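Extracellular solute-binding protein family 1 (Kribbella flavida, PDB 5IXP) probably binds a small solute, perhaps a sugar, outside the cell and delivers it to an ABC transporter for import. Local coordinates at residues Val2-Ala7 / Ala285-Leu290; Ile6-Glu11 / Ile30-Ala35; Ser15-Glu20 / Ala291-Ala296; Ser53-Ile58 / Pro278-Gln283; Asp78-Gly83 / Gly104-Tyr109. All blocks are in the same frame, centred on the assembly; numbering follows the deposited sequence. Where two conformers were deposited one is given.

Interaction 1. Residues Val2-Ala7 / Ala285-Leu290; sequences VELTIA and AEAAKL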
# COMPACT_ATOMS: atom_id res chain seq x y z
N VAL A 2 28.85 2.07 -19.87
CA VAL A 2 28.08 1.26 -18.93
C VAL A 2 26.67 1.14 -19.49
O VAL A 2 26.00 2.16 -19.71
CB VAL A 2 28.08 1.91 -17.54
CG1 VAL A 2 27.24 1.10 -16.55
CG2 VAL A 2 29.51 2.09 -17.03
N GLU A 3 26.21 -0.08 -19.73
CA GLU A 3 24.84 -0.28 -20.19
C GLU A 3 24.02 -0.88 -19.07
O GLU A 3 24.35 -1.95 -18.56
CB GLU A 3 24.79 -1.13 -21.46
CG GLU A 3 25.73 -0.59 -22.54
CD GLU A 3 25.53 -1.21 -23.91
OE1 GLU A 3 25.59 -0.42 -24.88
OE2 GLU A 3 25.32 -2.42 -24.02
N LEU A 4 22.97 -0.17 -18.66
CA LEU A 4 22.10 -0.59 -17.58
C LEU A 4 20.69 -0.81 -18.11
O LEU A 4 20.19 -0.00 -18.89
CB LEU A 4 22.04 0.46 -16.47
CG LEU A 4 23.34 0.76 -15.73
CD1 LEU A 4 23.14 1.90 -14.73
CD2 LEU A 4 23.84 -0.51 -15.04
N THR A 5 20.07 -1.90 -17.69
CA THR A 5 18.65 -2.13 -17.91
C THR A 5 17.92 -1.93 -16.59
O THR A 5 18.44 -2.26 -15.53
CB THR A 5 18.37 -3.54 -18.43
OG1 THR A 5 19.12 -4.49 -17.67
CG2 THR A 5 18.72 -3.65 -19.90
N ILE A 6 16.73 -1.35 -16.67
CA ILE A 6 15.87 -1.21 -15.51
C ILE A 6 14.49 -1.71 -15.90
O ILE A 6 13.94 -1.30 -16.93
CB ILE A 6 15.82 0.24 -14.98
CG1 ILE A 6 14.78 0.37 -13.87
CG2 ILE A 6 15.56 1.26 -16.12
CD1 ILE A 6 14.89 1.69 -13.08
N ALA A 7 13.94 -2.63 -15.10
CA ALA A 7 12.64 -3.23 -15.38
C ALA A 7 11.61 -2.60 -14.44
O ALA A 7 11.74 -2.70 -13.22
CB ALA A 7 12.67 -4.74 -15.19
N ALA A 285 27.70 -1.46 -8.92
CA ALA A 285 27.94 -0.12 -8.38
C ALA A 285 27.23 0.94 -9.20
O ALA A 285 26.62 1.87 -8.64
CB ALA A 285 29.44 0.15 -8.30
N GLU A 286 27.28 0.84 -10.53
CA GLU A 286 26.57 1.79 -11.38
C GLU A 286 25.06 1.62 -11.25
O GLU A 286 24.32 2.61 -11.28
CB GLU A 286 26.99 1.64 -12.84
CG GLU A 286 28.44 1.98 -13.11
CD GLU A 286 28.72 3.47 -13.09
OE1 GLU A 286 27.78 4.29 -13.12
OE2 GLU A 286 29.90 3.83 -13.06
N ALA A 287 24.60 0.38 -11.12
CA ALA A 287 23.17 0.13 -10.90
C ALA A 287 22.70 0.74 -9.58
O ALA A 287 21.67 1.41 -9.54
CB ALA A 287 22.89 -1.38 -10.90
N ALA A 288 23.46 0.53 -8.50
CA ALA A 288 23.07 1.11 -7.21
C ALA A 288 23.10 2.63 -7.26
O ALA A 288 22.23 3.29 -6.67
CB ALA A 288 23.98 0.59 -6.09
N LYS A 289 24.07 3.20 -7.97
CA LYS A 289 24.15 4.66 -8.08
C LYS A 289 22.91 5.21 -8.78
O LYS A 289 22.33 6.22 -8.35
CB LYS A 289 25.41 5.09 -8.83
CG LYS A 289 25.59 6.61 -8.79
CD LYS A 289 26.50 7.18 -9.88
CE LYS A 289 27.83 6.50 -9.95
NZ LYS A 289 28.69 7.13 -11.01
N LEU A 290 22.52 4.58 -9.89
CA LEU A 290 21.34 5.04 -10.62
C LEU A 290 20.08 4.87 -9.77
O LEU A 290 19.22 5.76 -9.74
CB LEU A 290 21.21 4.29 -11.95
CG LEU A 290 19.91 4.55 -12.73
CD1 LEU A 290 19.74 6.05 -13.05
CD2 LEU A 290 19.84 3.69 -14.01
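Glu286 is the first residue of the helical segment 285-290 to meet strand 2-7, and it does so with its aliphatic part. Its CG lies 3.7 Å from CG1 of Val2, and CB and CG together cover that branch of the valine. The chain then bends at chi2 (-75°), which turns the carboxylate away from the strand; OE1 lies 3.7 Å from NZ of Lys289 one helical turn on, a long salt bridge. The backbone of Glu286 also takes part, since its carbonyl O is 3.7 Å from CD1 of Leu4. That oxygen is already engaged by the helical bond from Leu290 N, so the methyl packs against a satisfied acceptor. Next comes Ala287, whose CB is 4.3 Å from CD2 of Leu4; CD1 thus faces Glu286 O and Leu290 while CD2 faces Ala287. Further along, Leu290 carries CG anti to its backbone N (chi1 173°), and its CD2 reaches to 3.8 Å from CD1 of Leu4, the two leucines running alongside in opposed senses. The axes of the short segments are 9.3 Å apart and cross at -54°. Val2 and Leu4, two apart on the strand, both direct CB toward the helix and carry the strand's side. This is helix-on-sheet packing in an alpha/beta lobe of the periplasmic-binding-protein type: Leu290 also touches Ile30 and Ile58 of the strands flanking 2-8. With no hydrogen bond between the segments, the contact rests on van der Waals packing of methyls, methylenes and one backbone carbonyl, the charged end of Glu286 staying outside.

Interaction 2. Residues Ile6-Glu11 / Ile30-Ala35; sequences IATFNE and ITERRA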
# COMPACT_ATOMS: atom_id res chain seq x y z
N ILE A 6 16.73 -1.35 -16.67
CA ILE A 6 15.87 -1.21 -15.51
C ILE A 6 14.49 -1.71 -15.90
O ILE A 6 13.94 -1.30 -16.93
CB ILE A 6 15.82 0.24 -14.98
CG1 ILE A 6 14.78 0.37 -13.87
CG2 ILE A 6 15.56 1.26 -16.12
CD1 ILE A 6 14.89 1.69 -13.08
N ALA A 7 13.94 -2.63 -15.10
CA ALA A 7 12.64 -3.23 -15.38
C ALA A 7 11.61 -2.60 -14.44
O ALA A 7 11.74 -2.70 -13.22
CB ALA A 7 12.67 -4.74 -15.19
N THR A 8 10.60 -1.94 -15.01
CA THR A 8 9.53 -1.33 -14.25
C THR A 8 8.19 -1.89 -14.73
O THR A 8 8.11 -2.60 -15.74
CB THR A 8 9.53 0.21 -14.36
OG1 THR A 8 9.26 0.61 -15.71
CG2 THR A 8 10.87 0.79 -13.92
N PHE A 9 7.14 -1.55 -13.99
CA PHE A 9 5.79 -2.01 -14.28
C PHE A 9 4.87 -0.83 -14.03
O PHE A 9 5.21 0.09 -13.29
CB PHE A 9 5.40 -3.22 -13.41
CG PHE A 9 5.58 -2.98 -11.94
CD1 PHE A 9 4.57 -2.39 -11.18
CD2 PHE A 9 6.78 -3.33 -11.31
CE1 PHE A 9 4.75 -2.15 -9.82
CE2 PHE A 9 6.96 -3.09 -9.96
CZ PHE A 9 5.95 -2.48 -9.21
N ASN A 10 3.69 -0.87 -14.66
CA ASN A 10 2.78 0.27 -14.63
C ASN A 10 3.56 1.52 -15.03
O ASN A 10 4.37 1.45 -15.97
CB ASN A 10 2.12 0.41 -13.26
CG ASN A 10 1.20 -0.76 -12.93
OD1 ASN A 10 0.60 -1.36 -13.83
ND2 ASN A 10 1.08 -1.09 -11.65
N GLU A 11 3.38 2.65 -14.36
CA GLU A 11 4.06 3.88 -14.78
C GLU A 11 4.87 4.46 -13.62
O GLU A 11 4.32 5.16 -12.76
CB GLU A 11 3.08 4.90 -15.33
CG GLU A 11 3.79 6.16 -15.86
CD GLU A 11 4.89 5.81 -16.87
OE1 GLU A 11 4.55 5.45 -18.02
OE2 GLU A 11 6.08 5.87 -16.50
N ILE A 30 20.93 3.84 -20.54
CA ILE A 30 19.82 3.24 -19.80
C ILE A 30 18.79 2.73 -20.79
O ILE A 30 18.35 3.47 -21.69
CB ILE A 30 19.15 4.25 -18.84
CG1 ILE A 30 20.15 4.76 -17.81
CG2 ILE A 30 17.94 3.58 -18.14
CD1 ILE A 30 19.61 5.96 -17.01
N THR A 31 18.36 1.49 -20.60
CA THR A 31 17.25 0.92 -21.36
C THR A 31 16.21 0.46 -20.36
O THR A 31 16.53 -0.26 -19.41
CB THR A 31 17.70 -0.27 -22.21
OG1 THR A 31 18.80 0.11 -23.05
CG2 THR A 31 16.53 -0.75 -23.08
N GLU A 32 14.96 0.87 -20.55
CA GLU A 32 13.87 0.43 -19.69
C GLU A 32 13.16 -0.76 -20.32
O GLU A 32 12.90 -0.77 -21.53
CB GLU A 32 12.87 1.56 -19.43
CG GLU A 32 11.81 1.20 -18.37
CD GLU A 32 10.82 2.34 -18.09
OE1 GLU A 32 10.16 2.81 -19.04
OE2 GLU A 32 10.72 2.79 -16.91
N ARG A 33 12.83 -1.75 -19.48
CA ARG A 33 12.10 -2.94 -19.88
C ARG A 33 10.76 -2.94 -19.15
O ARG A 33 10.72 -2.77 -17.93
CB ARG A 33 12.93 -4.19 -19.53
CG ARG A 33 12.26 -5.51 -19.76
CD ARG A 33 13.13 -6.62 -19.17
NE ARG A 33 14.47 -6.62 -19.74
CZ ARG A 33 15.49 -7.32 -19.24
NH1 ARG A 33 15.32 -8.06 -18.16
NH2 ARG A 33 16.69 -7.26 -19.82
N ARG A 34 9.66 -3.11 -19.89
CA ARG A 34 8.33 -3.12 -19.29
C ARG A 34 7.61 -4.39 -19.71
O ARG A 34 7.24 -4.54 -20.88
CB ARG A 34 7.51 -1.90 -19.73
CG ARG A 34 8.08 -0.58 -19.33
CD ARG A 34 7.11 0.55 -19.68
NE ARG A 34 7.69 1.84 -19.33
CZ ARG A 34 6.98 2.93 -19.08
NH1 ARG A 34 5.64 2.90 -19.15
NH2 ARG A 34 7.60 4.05 -18.76
N ALA A 35 7.38 -5.30 -18.76
CA ALA A 35 6.46 -6.40 -19.02
C ALA A 35 5.06 -5.86 -19.29
O ALA A 35 4.70 -4.76 -18.86
CB ALA A 35 6.43 -7.38 -17.84
O HOH W 1 9.19 -5.24 -16.54
O HOH W 2 3.20 -3.21 -16.46
O HOH W 3 8.99 4.77 -16.05
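Arg34 reaches past Thr8 to the carboxylate of Glu11. Its CB starts 4.1 Å from the carbonyl O of Thr8, and CG passes 4.0 Å from Thr8 OG1. From CG to NE the chain is extended, chi2 and chi3 both close to 180°, which carries the guanidinium beyond the threonine. NE then meets Glu32 OE1 at 2.7 Å, and NH2 donates to the same oxygen, both from one face of the carboxylate; the arginine therefore grips a single atom side-on with two nitrogens. At the tip NH1 donates to Glu11 OE1 at 3.0 Å, with an N-H...O angle of 158°. The acceptor lies in the guanidinium plane, but the nitrogen stands above the carboxylate, the two planes being 58° apart. NH2 adds weak bonds to both Glu11 oxygens. Behind this salt-bridge network, strands 2-8 and 28-34 pair in parallel as the two strands of a beta-alpha-beta unit whose crossover is helix 15-24. The ladder is read from Ile6 N to Thr31 O, Arg33 N to Ile6 O at 2.8 Å, and Thr8 N to Arg33 O. On the face that bears Thr8 and Glu32, Tyr18 of the crossover helix hydrogen-bonds Glu32 OE2. Glu11 OE2 accepts from Gly13 N. A water donates to Glu11 OE2 and Glu32 OE2, bridging two carboxylate oxygens that stand 5.6 Å apart.

Interaction 3. Residues Ser15-Glu20 / Ala291-Ala296; sequences SDLYRE and AAWLTA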
# COMPACT_ATOMS: atom_id res chain seq x y z
N SER A 15 10.65 8.33 -17.38
CA SER A 15 11.15 8.52 -18.75
C SER A 15 12.04 9.76 -18.87
O SER A 15 13.13 9.70 -19.46
CB SER A 15 9.99 8.60 -19.74
OG SER A 15 9.33 7.35 -19.83
N ASP A 16 11.60 10.90 -18.33
CA ASP A 16 12.44 12.09 -18.41
C ASP A 16 13.68 11.95 -17.54
O ASP A 16 14.74 12.50 -17.87
CB ASP A 16 11.68 13.34 -17.98
CG ASP A 16 10.46 13.62 -18.83
OD1 ASP A 16 10.50 13.28 -20.04
OD2 ASP A 16 9.48 14.18 -18.30
N LEU A 17 13.57 11.22 -16.43
CA LEU A 17 14.70 11.08 -15.53
C LEU A 17 15.84 10.32 -16.20
O LEU A 17 17.01 10.66 -15.99
CB LEU A 17 14.28 10.37 -14.24
CG LEU A 17 13.15 11.05 -13.47
CD1 LEU A 17 12.98 10.41 -12.11
CD2 LEU A 17 13.43 12.53 -13.34
N TYR A 18 15.52 9.29 -17.00
CA TYR A 18 16.58 8.56 -17.70
C TYR A 18 17.36 9.49 -18.61
O TYR A 18 18.59 9.40 -18.69
CB TYR A 18 16.00 7.41 -18.52
CG TYR A 18 15.19 6.39 -17.75
CD1 TYR A 18 15.56 5.98 -16.47
CD2 TYR A 18 14.06 5.80 -18.33
CE1 TYR A 18 14.82 5.02 -15.78
CE2 TYR A 18 13.32 4.83 -17.64
CZ TYR A 18 13.71 4.45 -16.37
OH TYR A 18 12.97 3.50 -15.69
N ARG A 19 16.66 10.38 -19.32
CA ARG A 19 17.34 11.34 -20.19
C ARG A 19 18.24 12.26 -19.39
O ARG A 19 19.38 12.54 -19.80
CB ARG A 19 16.32 12.16 -20.97
CG ARG A 19 15.43 11.35 -21.88
CD ARG A 19 14.46 12.20 -22.70
NE ARG A 19 13.49 11.37 -23.40
CZ ARG A 19 12.22 11.23 -23.04
NH1 ARG A 19 11.74 11.91 -22.00
NH2 ARG A 19 11.42 10.43 -23.74
N GLU A 20 17.75 12.74 -18.24
CA GLU A 20 18.55 13.61 -17.39
C GLU A 20 19.81 12.90 -16.90
O GLU A 20 20.91 13.47 -16.93
CB GLU A 20 17.71 14.08 -16.20
CG GLU A 20 16.56 14.98 -16.58
CD GLU A 20 15.68 15.34 -15.41
OE1 GLU A 20 15.78 14.68 -14.36
OE2 GLU A 20 14.89 16.29 -15.54
N ALA A 291 19.96 3.73 -9.08
CA ALA A 291 18.78 3.50 -8.24
C ALA A 291 18.69 4.53 -7.12
O ALA A 291 17.60 5.03 -6.80
CB ALA A 291 18.81 2.09 -7.66
N ALA A 292 19.84 4.88 -6.52
CA ALA A 292 19.83 5.90 -5.48
C ALA A 292 19.42 7.25 -6.05
O ALA A 292 18.69 8.01 -5.41
CB ALA A 292 21.21 5.98 -4.82
N TRP A 293 19.88 7.57 -7.26
CA TRP A 293 19.52 8.86 -7.85
C TRP A 293 18.03 8.90 -8.20
O TRP A 293 17.35 9.91 -7.95
CB TRP A 293 20.38 9.14 -9.08
CG TRP A 293 20.07 10.46 -9.72
CD1 TRP A 293 20.56 11.68 -9.35
CD2 TRP A 293 19.20 10.69 -10.83
NE1 TRP A 293 20.05 12.66 -10.16
CE2 TRP A 293 19.21 12.08 -11.08
CE3 TRP A 293 18.42 9.86 -11.64
CZ2 TRP A 293 18.46 12.65 -12.11
CZ3 TRP A 293 17.69 10.43 -12.67
CH2 TRP A 293 17.72 11.82 -12.89
N LEU A 294 17.51 7.82 -8.79
CA LEU A 294 16.10 7.79 -9.15
C LEU A 294 15.19 7.94 -7.93
O LEU A 294 14.05 8.38 -8.07
CB LEU A 294 15.76 6.48 -9.89
CG LEU A 294 16.30 6.34 -11.32
CD1 LEU A 294 16.18 4.88 -11.76
CD2 LEU A 294 15.57 7.26 -12.31
N THR A 295 15.67 7.55 -6.75
CA THR A 295 14.85 7.62 -5.54
C THR A 295 15.22 8.79 -4.64
O THR A 295 14.68 8.89 -3.52
CB THR A 295 14.93 6.30 -4.76
OG1 THR A 295 16.30 6.02 -4.42
CG2 THR A 295 14.36 5.16 -5.61
N ALA A 296 16.11 9.68 -5.09
CA ALA A 296 16.46 10.87 -4.32
C ALA A 296 15.29 11.86 -4.27
O ALA A 296 14.42 11.85 -5.15
CB ALA A 296 17.70 11.54 -4.94
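Trp293, Leu294 and Leu17 have the most surface buried here, and the indole of Trp293 makes the closest approach. Its CG is anti to the backbone N (chi1 -179°), which sends the six-membered ring out from helix 284-294 toward helix 15-24. There CH2 comes to 3.4 Å from the carbonyl O of Leu17, and CZ3 lies 3.8 Å from Leu17 CB. The oxygen stands oblique to the ring. Glu20, one turn after Asp16 on the same helix, was deposited in two conformers; in the one described, OE1 lies at the ring edge and is also salt-bridged to Lys302 of helix 297-307, which likewise borders Leu17. Leu294 works through one methyl: CD2 is 3.9 Å from Leu17 CB and 4.2 Å from CE1 of Tyr18, touching both. In the fold, this joins the crossover helix of the N-terminal beta-alpha-beta unit to the end of a helix from far along the chain, both on one side of the sheet. No hydrogen bond links the segments; the contact is mainly apolar packing, to which aryl C-H groups of the indole near the Leu17 carbonyl oxygen may add a modest electrostatic component.

Interaction 4. Residues Ser53-Ile58 / Pro278-Gln283; sequences SGMADI and PTQSTQ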
# COMPACT_ATOMS: atom_id res chain seq x y z
N SER A 53 19.75 -15.93 -15.09
CA SER A 53 19.94 -15.15 -16.31
C SER A 53 18.69 -14.33 -16.62
O SER A 53 17.58 -14.68 -16.23
CB SER A 53 20.28 -16.05 -17.50
OG SER A 53 19.18 -16.88 -17.80
N GLY A 54 18.90 -13.23 -17.34
CA GLY A 54 17.80 -12.45 -17.87
C GLY A 54 17.35 -11.27 -17.03
O GLY A 54 16.56 -10.45 -17.52
N MSE A 55 17.80 -11.17 -15.78
CA MSE A 55 17.37 -10.06 -14.93
C MSE A 55 17.91 -8.72 -15.39
O MSE A 55 19.02 -8.63 -15.93
CB MSE A 55 17.77 -10.29 -13.47
CG MSE A 55 17.13 -11.54 -12.90
SE MSE A 55 17.38 -11.70 -10.98
CE MSE A 55 15.82 -10.72 -10.41
N ALA A 56 17.12 -7.69 -15.16
CA ALA A 56 17.59 -6.33 -15.36
C ALA A 56 18.60 -5.97 -14.28
O ALA A 56 18.68 -6.62 -13.23
CB ALA A 56 16.41 -5.35 -15.34
N ASP A 57 19.41 -4.95 -14.56
CA ASP A 57 20.35 -4.47 -13.55
C ASP A 57 19.63 -3.85 -12.37
O ASP A 57 20.10 -3.95 -11.23
CB ASP A 57 21.32 -3.46 -14.16
CG ASP A 57 22.14 -4.06 -15.27
OD1 ASP A 57 23.06 -4.85 -14.97
OD2 ASP A 57 21.84 -3.75 -16.45
N ILE A 58 18.51 -3.16 -12.62
CA ILE A 58 17.64 -2.65 -11.57
C ILE A 58 16.28 -3.30 -11.78
O ILE A 58 15.70 -3.18 -12.87
CB ILE A 58 17.52 -1.12 -11.59
CG1 ILE A 58 18.88 -0.47 -11.33
CG2 ILE A 58 16.47 -0.63 -10.55
CD1 ILE A 58 18.91 1.06 -11.63
N PRO A 278 19.81 -7.03 -8.50
CA PRO A 278 20.18 -8.45 -8.36
C PRO A 278 21.69 -8.64 -8.43
O PRO A 278 22.40 -7.87 -9.08
CB PRO A 278 19.49 -9.12 -9.56
CG PRO A 278 18.46 -8.17 -10.00
CD PRO A 278 18.97 -6.78 -9.68
N THR A 279 22.17 -9.70 -7.77
CA THR A 279 23.58 -10.03 -7.92
C THR A 279 23.93 -10.47 -9.34
O THR A 279 25.11 -10.50 -9.69
CB THR A 279 24.01 -11.12 -6.92
OG1 THR A 279 23.19 -12.28 -7.08
CG2 THR A 279 23.93 -10.60 -5.48
N GLN A 280 22.92 -10.79 -10.15
CA GLN A 280 23.15 -11.07 -11.56
C GLN A 280 23.79 -9.89 -12.28
O GLN A 280 24.45 -10.08 -13.30
CB GLN A 280 21.84 -11.42 -12.26
CG GLN A 280 21.49 -12.86 -12.27
CD GLN A 280 20.23 -13.11 -13.06
OE1 GLN A 280 20.07 -12.60 -14.18
NE2 GLN A 280 19.33 -13.88 -12.48
N SER A 281 23.57 -8.68 -11.79
CA SER A 281 24.07 -7.51 -12.50
C SER A 281 25.59 -7.53 -12.55
O SER A 281 26.26 -7.76 -11.53
CB SER A 281 23.59 -6.22 -11.84
OG SER A 281 24.18 -5.10 -12.48
N THR A 282 26.14 -7.28 -13.74
CA THR A 282 27.58 -7.13 -13.89
C THR A 282 28.04 -5.71 -13.59
O THR A 282 29.25 -5.45 -13.64
CB THR A 282 28.02 -7.51 -15.30
OG1 THR A 282 27.43 -6.61 -16.24
CG2 THR A 282 27.60 -8.95 -15.63
N GLN A 283 27.13 -4.79 -13.29
CA GLN A 283 27.47 -3.41 -12.95
C GLN A 283 26.79 -2.99 -11.65
O GLN A 283 26.03 -2.02 -11.62
CB GLN A 283 27.07 -2.46 -14.08
CG GLN A 283 27.66 -2.77 -15.44
CD GLN A 283 28.96 -2.05 -15.67
OE1 GLN A 283 29.54 -1.46 -14.75
NE2 GLN A 283 29.44 -2.11 -16.90
O HOH W 4 21.38 -10.89 -15.86
O HOH W 5 24.31 -6.86 -16.11
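A selenomethionine, Met55, lies against the side-chain amide of Gln280 at close quarters: its CG is 3.2 Å and its SE 3.3 Å from Gln280 NE2, the two side chains crossing at about a right angle. The same amide binds the backbone beside it, Met55 N donating to Gln280 OE1 at 3.1 Å with an angle of 156°; the donor is tilted 27° from the carbonyl plane. A water donates to OE1 as well and to Met55 O, while NE2 donates to Asn48 O of helix 38-51, so both ends of the amide are held and its rotation is fixed. Pro278 opens a type I beta turn closed by Ser281 N to Pro278 O, and its ring is wedged against segment 53-58, CB lying 3.6 Å from Met55 SE. The two loops precede strand 58-62 and helix 284-294, respectively, at one end of the lobe's sheet. Ser281, with OG anti to its backbone N (chi1 175°), donates to Asp57 OD1 over 2.7 Å, on the anti lone pair. Its OG also accepts from Gln283 N, an ST turn just ahead of the helix. A second water links OD1 to Thr282 N, and Asp57 OD2 takes the backbone N of Thr5 in strand 2-8.

Interaction 5. Residues Asp78-Gly83 / Gly104-Tyr109; sequences DLRDHG and GRIIGY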
# COMPACT_ATOMS: atom_id res chain seq x y z
N ASP A 78 23.35 -6.16 -1.33
CA ASP A 78 23.15 -5.38 -0.11
C ASP A 78 23.57 -3.95 -0.41
O ASP A 78 24.76 -3.67 -0.60
CB ASP A 78 23.97 -5.99 1.03
CG ASP A 78 23.81 -5.24 2.34
OD1 ASP A 78 22.98 -4.31 2.42
OD2 ASP A 78 24.52 -5.59 3.32
N LEU A 79 22.60 -3.03 -0.50
CA LEU A 79 22.92 -1.67 -0.89
C LEU A 79 23.77 -0.96 0.16
O LEU A 79 24.35 0.09 -0.14
CB LEU A 79 21.63 -0.90 -1.18
CG LEU A 79 20.82 -1.53 -2.35
CD1 LEU A 79 19.39 -0.97 -2.44
CD2 LEU A 79 21.54 -1.38 -3.68
N ARG A 80 23.88 -1.51 1.37
CA ARG A 80 24.85 -0.99 2.33
C ARG A 80 26.27 -1.09 1.80
O ARG A 80 27.14 -0.30 2.20
CB ARG A 80 24.73 -1.72 3.65
CG ARG A 80 23.54 -1.25 4.44
CD ARG A 80 22.83 -2.41 5.07
NE ARG A 80 23.31 -2.68 6.42
CZ ARG A 80 23.90 -3.82 6.79
NH1 ARG A 80 24.08 -4.80 5.92
NH2 ARG A 80 24.29 -3.96 8.04
N ASP A 81 26.54 -2.04 0.91
CA ASP A 81 27.86 -2.10 0.28
C ASP A 81 28.08 -0.97 -0.71
O ASP A 81 29.18 -0.86 -1.25
CB ASP A 81 28.06 -3.45 -0.43
CG ASP A 81 28.12 -4.62 0.53
OD1 ASP A 81 28.58 -4.43 1.68
OD2 ASP A 81 27.72 -5.73 0.14
N HIS A 82 27.07 -0.13 -0.95
CA HIS A 82 27.19 0.95 -1.92
C HIS A 82 26.63 2.26 -1.37
O HIS A 82 26.19 3.12 -2.14
CB HIS A 82 26.49 0.58 -3.23
CG HIS A 82 26.99 -0.69 -3.82
ND1 HIS A 82 28.08 -0.75 -4.66
CD2 HIS A 82 26.59 -1.97 -3.64
CE1 HIS A 82 28.31 -2.00 -4.99
NE2 HIS A 82 27.42 -2.77 -4.39
N GLY A 83 26.63 2.42 -0.05
CA GLY A 83 26.32 3.70 0.56
C GLY A 83 24.94 3.83 1.17
O GLY A 83 24.61 4.91 1.65
N GLY A 104 19.81 -7.23 8.69
CA GLY A 104 20.22 -5.86 8.44
C GLY A 104 20.57 -5.50 7.01
O GLY A 104 20.90 -4.34 6.75
N ARG A 105 20.54 -6.45 6.08
CA ARG A 105 20.86 -6.13 4.70
C ARG A 105 19.72 -5.34 4.07
O ARG A 105 18.54 -5.62 4.31
CB ARG A 105 21.12 -7.42 3.91
CG ARG A 105 22.42 -8.11 4.30
CD ARG A 105 22.57 -9.46 3.60
NE ARG A 105 21.66 -10.47 4.15
CZ ARG A 105 21.45 -11.66 3.60
NH1 ARG A 105 20.61 -12.52 4.17
NH2 ARG A 105 22.05 -11.98 2.46
N ILE A 106 20.06 -4.34 3.26
CA ILE A 106 19.07 -3.48 2.63
C ILE A 106 19.06 -3.81 1.15
O ILE A 106 20.04 -3.57 0.44
CB ILE A 106 19.36 -1.99 2.87
CG1 ILE A 106 19.34 -1.68 4.37
CG2 ILE A 106 18.35 -1.12 2.12
CD1 ILE A 106 19.79 -0.28 4.71
N ILE A 107 17.95 -4.38 0.66
CA ILE A 107 17.93 -4.85 -0.72
C ILE A 107 17.15 -3.94 -1.65
O ILE A 107 17.14 -4.19 -2.86
CB ILE A 107 17.39 -6.29 -0.82
CG1 ILE A 107 15.92 -6.37 -0.41
CG2 ILE A 107 18.26 -7.25 0.02
CD1 ILE A 107 15.26 -7.71 -0.82
N GLY A 108 16.52 -2.89 -1.14
CA GLY A 108 15.77 -1.99 -1.99
C GLY A 108 15.85 -0.54 -1.55
O GLY A 108 15.95 -0.23 -0.36
N TYR A 109 15.80 0.34 -2.55
CA TYR A 109 15.64 1.78 -2.35
C TYR A 109 14.19 2.16 -2.64
O TYR A 109 13.68 1.89 -3.73
CB TYR A 109 16.57 2.55 -3.27
CG TYR A 109 18.03 2.56 -2.85
CD1 TYR A 109 18.39 2.48 -1.51
CD2 TYR A 109 19.04 2.69 -3.81
CE1 TYR A 109 19.73 2.53 -1.12
CE2 TYR A 109 20.38 2.73 -3.43
CZ TYR A 109 20.72 2.65 -2.09
OH TYR A 109 22.05 2.69 -1.72
O HOH W 6 23.86 3.43 -3.71
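Asp78 forms an Asx turn that doubles as a clasp on segment 104-109: its OD1 accepts from Arg80 N, two residues on, and from Ile106 N at 3.0 Å. The two donors come from opposite faces of the carboxylate, so the oxygen is gripped from both sides. OD2 lies 3.4 Å from Arg105 CG and forms a salt bridge with Arg80 NH1. The contact joins the loop before helix 84-87 to the start of the long strand 108-121. Leu79 starts the short 3-10 segment 79-81. Its N donates to Ile106 O at 2.8 Å, nearly straight at 166°, and its side chain, with Ala288 of helix 284-294 packed on it, makes a CH-pi contact over the Tyr109 ring, CD1 standing 3.6 Å from the ring centroid and 6° off the normal. Arg80 bends at chi2 and chi3, laying its CD 3.6 Å from Ile106 CG1 and one face of the guanidinium over the Gly104 carbonyl. Although NE is near Gly104 O, the angle is too poor for a hydrogen bond. Last along the segment, His82 O receives a bond from a water that is also hydrogen-bonded to Tyr109 OH, the water oxygen lying 2.8 Å from His82 O and 2.8 Å from Tyr109 OH.

In the fold
From the N terminus, strand 2-8 enters interactions 1 and 2 at once. Interaction 2 closes first, a short loop through helix 15-24 back to the neighbouring strand. Interaction 1 closes much later, when helix 284-294 returns to the same strand; interaction 3 begins inside interaction 2's loop, ends on that helix's last turn and crosses both. Interactions 4 and 5 fall within the long loops of interactions 1 and 3, and interaction 5 lies within that of interaction 4. Arg33 joins interaction 2 to 4 by a bond to Gly54 O, and Ala288 packs on His82 between 1 and 5. Together they tie helices 15-24 and 284-294 to strands 2-8, 28-34 and 58-62 and the start of 108-121.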